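Local coordinates for protein CalU16 (Micromonospora echinospora, PDB 4FPW) that probably protects its enediyne-producing host as a self-sacrifice resistance protein of the AHA1 family, being consumed by the antibiotic, at residues Thr6-Gly11 with Glu171-Leu176; Ser22-Gln27 with Leu108-His113. All coordinates share one frame; numbering follows the deposited sequence.

Contact 1 (Thr6-Gly11 with Glu171-Leu176); sequences TERALG and EAWAAL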
ATOM      1  N   THR A   6      10.253   8.844   4.374  1.00 54.60           N
ATOM      2  CA  THR A   6       8.818   8.571   4.591  1.00 51.95           C
ATOM      3  C   THR A   6       8.217   9.209   5.868  1.00 51.48           C
ATOM      4  O   THR A   6       8.838   9.226   6.945  1.00 48.73           O
ATOM      5  CB  THR A   6       8.458   7.054   4.588  1.00 50.00           C
ATOM      6  OG1 THR A   6       7.835   6.686   5.829  1.00 49.00           O
ATOM      7  CG2 THR A   6       9.669   6.151   4.315  1.00 49.71           C
ATOM      8  N   GLU A   7       6.989   9.709   5.694  1.00 50.66           N
ATOM      9  CA  GLU A   7       6.154  10.263   6.747  1.00 49.57           C
ATOM     10  C   GLU A   7       4.963   9.337   6.901  1.00 48.18           C
ATOM     11  O   GLU A   7       4.186   9.144   5.952  1.00 48.01           O
ATOM     12  CB  GLU A   7       5.650  11.653   6.346  1.00 50.74           C
ATOM     13  CG  GLU A   7       4.744  12.330   7.365  1.00 51.72           C
ATOM     14  CD  GLU A   7       4.245  13.683   6.878  1.00 54.34           C
ATOM     15  OE1 GLU A   7       3.328  13.700   6.030  1.00 53.04           O
ATOM     16  OE2 GLU A   7       4.765  14.736   7.334  1.00 56.47           O
ATOM     17  N   ARG A   8       4.828   8.773   8.093  1.00 47.20           N
ATOM     18  CA  ARG A   8       3.723   7.904   8.432  1.00 44.98           C
ATOM     19  C   ARG A   8       2.616   8.700   9.077  1.00 45.40           C
ATOM     20  O   ARG A   8       2.868   9.704   9.745  1.00 43.74           O
ATOM     21  CB  ARG A   8       4.167   6.852   9.433  1.00 44.45           C
ATOM     22  CG  ARG A   8       5.224   5.896   8.926  1.00 42.87           C
ATOM     23  CD  ARG A   8       5.669   4.970  10.048  1.00 42.27           C
ATOM     24  NE  ARG A   8       7.004   4.464   9.768  1.00 43.44           N
ATOM     25  CZ  ARG A   8       8.116   4.831  10.400  1.00 44.18           C
ATOM     26  NH1 ARG A   8       8.083   5.687  11.407  1.00 44.39           N
ATOM     27  NH2 ARG A   8       9.278   4.307  10.032  1.00 45.25           N
ATOM     28  N   ALA A   9       1.389   8.203   8.920  1.00 45.51           N
ATOM     29  CA  ALA A   9       0.221   8.833   9.522  1.00 45.62           C
ATOM     30  C   ALA A   9      -0.982   7.877   9.653  1.00 46.47           C
ATOM     31  O   ALA A   9      -0.938   6.700   9.247  1.00 44.01           O
ATOM     32  CB  ALA A   9      -0.159  10.072   8.734  1.00 45.89           C
ATOM     33  N   LEU A  10      -2.042   8.414  10.254  1.00 47.70           N
ATOM     34  CA  LEU A  10      -3.272   7.698  10.504  1.00 46.80           C
ATOM     35  C   LEU A  10      -4.433   8.501   9.971  1.00 46.96           C
ATOM     36  O   LEU A  10      -4.506   9.701  10.176  1.00 48.22           O
ATOM     37  CB  LEU A  10      -3.448   7.445  12.003  1.00 46.87           C
ATOM     38  CG  LEU A  10      -2.337   6.579  12.608  1.00 46.70           C
ATOM     39  CD1 LEU A  10      -2.532   6.463  14.113  1.00 48.26           C
ATOM     40  CD2 LEU A  10      -2.303   5.199  11.968  1.00 45.22           C
ATOM     41  N   GLY A  11      -5.324   7.819   9.260  1.00 48.63           N
ATOM     42  CA  GLY A  11      -6.571   8.400   8.798  1.00 49.90           C
ATOM     43  C   GLY A  11      -7.784   7.641   9.319  1.00 51.69           C
ATOM     44  O   GLY A  11      -7.712   6.905  10.313  1.00 50.28           O
ATOM     45  N   GLU A 171       7.142  -0.471  16.128  1.00 50.03           N
ATOM     46  CA  GLU A 171       7.061   0.455  17.271  1.00 51.20           C
ATOM     47  C   GLU A 171       6.519   1.836  16.859  1.00 50.52           C
ATOM     48  O   GLU A 171       5.714   2.437  17.573  1.00 52.29           O
ATOM     49  CB  GLU A 171       8.424   0.600  17.952  1.00 53.19           C
ATOM     50  CG  GLU A 171       8.777  -0.554  18.878  1.00 54.69           C
ATOM     51  CD  GLU A 171      10.256  -0.605  19.215  1.00 57.27           C
ATOM     52  OE1 GLU A 171      10.954   0.426  19.057  1.00 59.32           O
ATOM     53  OE2 GLU A 171      10.724  -1.683  19.640  1.00 58.04           O
ATOM     54  N   ALA A 172       6.940   2.319  15.697  1.00 48.59           N
ATOM     55  CA  ALA A 172       6.442   3.590  15.172  1.00 49.09           C
ATOM     56  C   ALA A 172       4.939   3.591  14.911  1.00 48.46           C
ATOM     57  O   ALA A 172       4.232   4.504  15.344  1.00 51.93           O
ATOM     58  CB  ALA A 172       7.189   3.960  13.902  1.00 48.76           C
ATOM     59  N   TRP A 173       4.443   2.579  14.211  1.00 46.06           N
ATOM     60  CA  TRP A 173       2.998   2.449  14.009  1.00 44.51           C
ATOM     61  C   TRP A 173       2.262   2.151  15.334  1.00 46.40           C
ATOM     62  O   TRP A 173       1.208   2.728  15.612  1.00 46.43           O
ATOM     63  CB  TRP A 173       2.709   1.361  13.000  1.00 42.51           C
ATOM     64  CG  TRP A 173       3.115   1.688  11.615  1.00 39.57           C
ATOM     65  CD1 TRP A 173       4.103   1.097  10.897  1.00 38.84           C
ATOM     66  CD2 TRP A 173       2.525   2.661  10.761  1.00 38.30           C
ATOM     67  NE1 TRP A 173       4.158   1.628   9.634  1.00 37.28           N
ATOM     68  CE2 TRP A 173       3.203   2.600   9.528  1.00 37.48           C
ATOM     69  CE3 TRP A 173       1.480   3.574  10.912  1.00 38.23           C
ATOM     70  CZ2 TRP A 173       2.879   3.423   8.456  1.00 36.81           C
ATOM     71  CZ3 TRP A 173       1.152   4.379   9.849  1.00 38.19           C
ATOM     72  CH2 TRP A 173       1.859   4.305   8.629  1.00 37.31           C
ATOM     73  N   ALA A 174       2.827   1.270  16.157  1.00 47.62           N
ATOM     74  CA  ALA A 174       2.223   0.950  17.451  1.00 48.69           C
ATOM     75  C   ALA A 174       2.052   2.199  18.303  1.00 51.90           C
ATOM     76  O   ALA A 174       1.005   2.383  18.930  1.00 54.13           O
ATOM     77  CB  ALA A 174       3.050  -0.079  18.194  1.00 48.43           C
ATOM     78  N   ALA A 175       3.078   3.052  18.317  1.00 52.94           N
ATOM     79  CA  ALA A 175       3.066   4.265  19.132  1.00 53.08           C
ATOM     80  C   ALA A 175       2.129   5.322  18.571  1.00 50.93           C
ATOM     81  O   ALA A 175       1.511   6.051  19.318  1.00 51.94           O
ATOM     82  CB  ALA A 175       4.477   4.832  19.267  1.00 54.83           C
ATOM     83  N   LEU A 176       2.047   5.425  17.256  1.00 51.87           N
ATOM     84  CA  LEU A 176       1.059   6.311  16.624  1.00 52.95           C
ATOM     85  C   LEU A 176      -0.377   5.822  16.875  1.00 53.14           C
ATOM     86  O   LEU A 176      -1.295   6.631  16.969  1.00 54.05           O
ATOM     87  CB  LEU A 176       1.291   6.411  15.108  1.00 51.10           C
ATOM     88  CG  LEU A 176       2.556   7.104  14.619  1.00 51.92           C
ATOM     89  CD1 LEU A 176       2.739   6.873  13.128  1.00 50.57           C
ATOM     90  CD2 LEU A 176       2.525   8.597  14.930  1.00 54.42           C
TER

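Contact 2 (Ser22-Gln27 with Leu108-His113); sequences SIIIRQ and LLELEH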
ATOM      1  N   SER A  22      -6.834   4.095   9.586  1.00 47.40           N
ATOM      2  CA  SER A  22      -5.922   3.719   8.500  1.00 45.93           C
ATOM      3  C   SER A  22      -4.458   4.126   8.681  1.00 47.07           C
ATOM      4  O   SER A  22      -4.113   5.078   9.398  1.00 46.85           O
ATOM      5  CB  SER A  22      -6.422   4.262   7.155  1.00 45.50           C
ATOM      6  OG  SER A  22      -6.563   5.670   7.186  1.00 46.69           O
ATOM      7  N   ILE A  23      -3.628   3.354   7.990  1.00 46.69           N
ATOM      8  CA  ILE A  23      -2.219   3.593   7.778  1.00 44.75           C
ATOM      9  C   ILE A  23      -2.100   4.500   6.581  1.00 46.70           C
ATOM     10  O   ILE A  23      -2.798   4.299   5.583  1.00 47.65           O
ATOM     11  CB  ILE A  23      -1.513   2.249   7.483  1.00 44.61           C
ATOM     12  CG1 ILE A  23      -0.758   1.768   8.723  1.00 45.59           C
ATOM     13  CG2 ILE A  23      -0.570   2.322   6.282  1.00 44.47           C
ATOM     14  CD1 ILE A  23      -1.521   1.909  10.026  1.00 46.46           C
ATOM     15  N   ILE A  24      -1.221   5.498   6.678  1.00 46.76           N
ATOM     16  CA  ILE A  24      -0.950   6.385   5.553  1.00 46.57           C
ATOM     17  C   ILE A  24       0.554   6.586   5.434  1.00 46.46           C
ATOM     18  O   ILE A  24       1.195   7.071   6.364  1.00 48.93           O
ATOM     19  CB  ILE A  24      -1.665   7.739   5.712  1.00 47.17           C
ATOM     20  CG1 ILE A  24      -3.178   7.569   5.527  1.00 47.58           C
ATOM     21  CG2 ILE A  24      -1.161   8.733   4.676  1.00 48.05           C
ATOM     22  CD1 ILE A  24      -4.001   8.744   6.021  1.00 47.73           C
ATOM     23  N   ILE A  25       1.098   6.214   4.280  1.00 44.68           N
ATOM     24  CA  ILE A  25       2.516   6.256   4.034  1.00 44.34           C
ATOM     25  C   ILE A  25       2.739   7.236   2.912  1.00 47.50           C
ATOM     26  O   ILE A  25       2.087   7.133   1.869  1.00 46.81           O
ATOM     27  CB  ILE A  25       3.037   4.876   3.643  1.00 43.06           C
ATOM     28  CG1 ILE A  25       3.110   3.997   4.887  1.00 42.39           C
ATOM     29  CG2 ILE A  25       4.412   4.954   2.982  1.00 43.32           C
ATOM     30  CD1 ILE A  25       3.205   2.525   4.558  1.00 43.35           C
ATOM     31  N   ARG A  26       3.649   8.187   3.146  1.00 49.04           N
ATOM     32  CA  ARG A  26       3.973   9.214   2.174  1.00 50.71           C
ATOM     33  C   ARG A  26       5.452   9.165   1.886  1.00 51.38           C
ATOM     34  O   ARG A  26       6.282   9.196   2.804  1.00 52.60           O
ATOM     35  CB  ARG A  26       3.614  10.604   2.694  1.00 54.28           C
ATOM     36  CG  ARG A  26       2.200  10.728   3.265  1.00 55.64           C
ATOM     37  CD  ARG A  26       1.818  12.191   3.420  1.00 56.98           C
ATOM     38  NE  ARG A  26       0.406  12.365   3.759  1.00 58.58           N
ATOM     39  CZ  ARG A  26      -0.087  12.568   4.983  1.00 59.71           C
ATOM     40  NH1 ARG A  26       0.697  12.636   6.063  1.00 61.34           N
ATOM     41  NH2 ARG A  26      -1.399  12.715   5.128  1.00 59.84           N
ATOM     42  N   GLN A  27       5.766   9.087   0.602  1.00 49.95           N
ATOM     43  CA  GLN A  27       7.119   8.987   0.124  1.00 49.21           C
ATOM     44  C   GLN A  27       7.203   9.734  -1.176  1.00 50.92           C
ATOM     45  O   GLN A  27       6.284   9.674  -2.007  1.00 48.87           O
ATOM     46  CB  GLN A  27       7.486   7.549  -0.142  1.00 49.46           C
ATOM     47  CG  GLN A  27       7.430   6.653   1.081  1.00 49.69           C
ATOM     48  CD  GLN A  27       7.946   5.274   0.765  1.00 50.94           C
ATOM     49  OE1 GLN A  27       7.459   4.627  -0.158  1.00 51.63           O
ATOM     50  NE2 GLN A  27       8.934   4.810   1.528  1.00 51.23           N
ATOM     51  N   LEU A 108       4.730  12.596  -5.302  1.00 52.37           N
ATOM     52  CA  LEU A 108       4.460  12.295  -3.880  1.00 51.28           C
ATOM     53  C   LEU A 108       3.508  11.098  -3.742  1.00 49.96           C
ATOM     54  O   LEU A 108       2.292  11.252  -3.695  1.00 51.16           O
ATOM     55  CB  LEU A 108       3.897  13.507  -3.095  1.00 50.84           C
ATOM     56  CG  LEU A 108       3.370  13.164  -1.661  1.00 49.74           C
ATOM     57  CD1 LEU A 108       4.436  12.488  -0.818  1.00 48.64           C
ATOM     58  CD2 LEU A 108       2.789  14.331  -0.873  1.00 51.02           C
ATOM     59  N   LEU A 109       4.061   9.900  -3.653  1.00 49.08           N
ATOM     60  CA  LEU A 109       3.226   8.715  -3.492  1.00 47.29           C
ATOM     61  C   LEU A 109       2.499   8.776  -2.168  1.00 48.07           C
ATOM     62  O   LEU A 109       3.053   9.269  -1.189  1.00 49.91           O
ATOM     63  CB  LEU A 109       4.080   7.451  -3.567  1.00 46.22           C
ATOM     64  CG  LEU A 109       3.412   6.125  -3.201  1.00 44.52           C
ATOM     65  CD1 LEU A 109       3.911   5.026  -4.106  1.00 44.57           C
ATOM     66  CD2 LEU A 109       3.660   5.726  -1.755  1.00 44.68           C
ATOM     67  N   GLU A 110       1.255   8.292  -2.138  1.00 46.68           N
ATOM     68  CA  GLU A 110       0.534   8.108  -0.887  1.00 46.48           C
ATOM     69  C   GLU A 110      -0.184   6.772  -0.905  1.00 46.13           C
ATOM     70  O   GLU A 110      -0.987   6.499  -1.801  1.00 46.15           O
ATOM     71  CB  GLU A 110      -0.471   9.244  -0.624  1.00 49.03           C
ATOM     72  CG  GLU A 110       0.205  10.541  -0.188  1.00 51.60           C
ATOM     73  CD  GLU A 110      -0.724  11.571   0.437  1.00 52.03           C
ATOM     74  OE1 GLU A 110      -0.486  12.777   0.184  1.00 53.22           O
ATOM     75  OE2 GLU A 110      -1.647  11.188   1.198  1.00 51.32           O
ATOM     76  N   LEU A 111       0.114   5.942   0.085  1.00 43.55           N
ATOM     77  CA  LEU A 111      -0.503   4.647   0.177  1.00 42.33           C
ATOM     78  C   LEU A 111      -1.192   4.483   1.504  1.00 42.99           C
ATOM     79  O   LEU A 111      -0.532   4.481   2.552  1.00 41.43           O
ATOM     80  CB  LEU A 111       0.499   3.525  -0.026  1.00 41.68           C
ATOM     81  CG  LEU A 111      -0.207   2.171  -0.191  1.00 40.60           C
ATOM     82  CD1 LEU A 111       0.525   1.351  -1.230  1.00 41.17           C
ATOM     83  CD2 LEU A 111      -0.297   1.397   1.114  1.00 40.39           C
ATOM     84  N   GLU A 112      -2.522   4.317   1.433  1.00 42.95           N
ATOM     85  CA  GLU A 112      -3.374   4.217   2.605  1.00 43.50           C
ATOM     86  C   GLU A 112      -4.128   2.908   2.593  1.00 43.70           C
ATOM     87  O   GLU A 112      -4.872   2.611   1.653  1.00 44.63           O
ATOM     88  CB  GLU A 112      -4.383   5.370   2.655  1.00 44.95           C
ATOM     89  CG  GLU A 112      -5.326   5.275   3.850  1.00 44.93           C
ATOM     90  CD  GLU A 112      -6.211   6.485   4.048  1.00 45.69           C
ATOM     91  OE1 GLU A 112      -6.247   7.392   3.183  1.00 47.57           O
ATOM     92  OE2 GLU A 112      -6.867   6.529   5.102  1.00 44.77           O
ATOM     93  N   HIS A 113      -3.934   2.148   3.656  1.00 44.08           N
ATOM     94  CA  HIS A 113      -4.616   0.896   3.883  1.00 43.48           C
ATOM     95  C   HIS A 113      -5.481   1.105   5.112  1.00 43.72           C
ATOM     96  O   HIS A 113      -4.979   1.437   6.189  1.00 42.14           O
ATOM     97  CB  HIS A 113      -3.595  -0.201   4.142  1.00 43.98           C
ATOM     98  CG  HIS A 113      -4.149  -1.593   4.080  1.00 45.73           C
ATOM     99  ND1 HIS A 113      -3.413  -2.654   3.601  1.00 46.79           N
ATOM    100  CD2 HIS A 113      -5.348  -2.106   4.440  1.00 44.58           C
ATOM    101  CE1 HIS A 113      -4.122  -3.761   3.683  1.00 45.04           C
ATOM    102  NE2 HIS A 113      -5.301  -3.455   4.182  1.00 44.81           N
TER

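Contact 1 (Thr6-Gly11 with Glu171-Leu176)
Over one face of the W173 indole lies the aliphatic part of R8, while the carbonyl oxygen of A9 meets the ring's edge in its plane, A9 O lying 3.2 Å from W173 CZ3. L10 CD2 also reaches that edge, 4.1 Å from the same CZ3. The guanidinium of R8 in turn has the methyl of A172 over one of its faces, and its plane is turned 67° from that of the indole. Through these side chains the C-terminal helix 161-177 packs against the outermost strand 7-15 of a Bet v 1-like antiparallel sheet, the short segments of helix and strand running 35° apart. R8 CG stands beside the backbone N (chi1 -64°), and the chain then extends to NE, which carries its methylenes from above W173 CH2 to above W173 CE2, at the junction of the two rings. R8 CD forms a CH-pi contact 3.8 Å from the centroid of the six-membered ring; the cation-pi component is long and weak at best. E129 on helix 118-138 ties the pair together, one carboxylate oxygen forming a salt bridge with R8 NE and the other accepting a hydrogen bond from W173 NE1, which should limit rotation of the indole. L176 closes the apolar flank: its CD1 lies 4.0 Å from R8 CB, and its CB lies 4.0 Å from L10 CD1.

Contact 2 (Ser22-Gln27 with Leu108-His113)
R26 and E110 face each other as a non-hydrogen-bonded pair of two antiparallel strands; their side chains lie side by side, and R26 NE makes a long, weak salt bridge of 3.5 Å to E110 OE2. That carboxylate sits at the edge of the guanidinium, with the two planes almost perpendicular (89°). On the same face, I24 and E112 are also aligned, I24 CG1 packing 3.5 Å from E112 CD. E112 CG is anti to the backbone N (chi1 178°) and the chain is extended, which lays its methylenes along the isoleucine. Between these pairs the main chains are joined reciprocally, I25 N donating to L111 O and L111 N to I25 O, both at 2.9 Å; beyond E112, I23 and H113 form a second reciprocal pair.

A second shell fixes the charges. R99 on strand 94-103 forms salt bridges with both E110 and E112, and its positive charge probably helps keep both ionised; E7 forms a salt bridge with R26 NH1. On the other face, H113 ND1 is hydrogen-bonded to W128 NE1. There I23, Q27, L111 and H113 pack beneath helix 118-138, I23 and I25 also meet W173 of helix 161-177, and strands 7-15 and 94-103 flank the pair.

In the fold
The centres of the two contacts lie about 10 Å apart, and both draw on one antiparallel sheet, whose order 7-15, 20-29, 106-115 puts the strand of contact 1 at the edge and both strands of contact 2 inside it. A9 N probably donates to I24 O at 2.8 Å, and L10 CD2 packs on S22 O. Along the chain contact 2 is nested within the loop closed by contact 1: strands 7-15 and 20-29 come early, strand 106-115 much later, and helix 161-177 last. The chain's two ends therefore meet at the sheet's edge, near the surface, while contact 2 lies buried; helix 118-138 touches both contacts, consistent with a helix-grip fold.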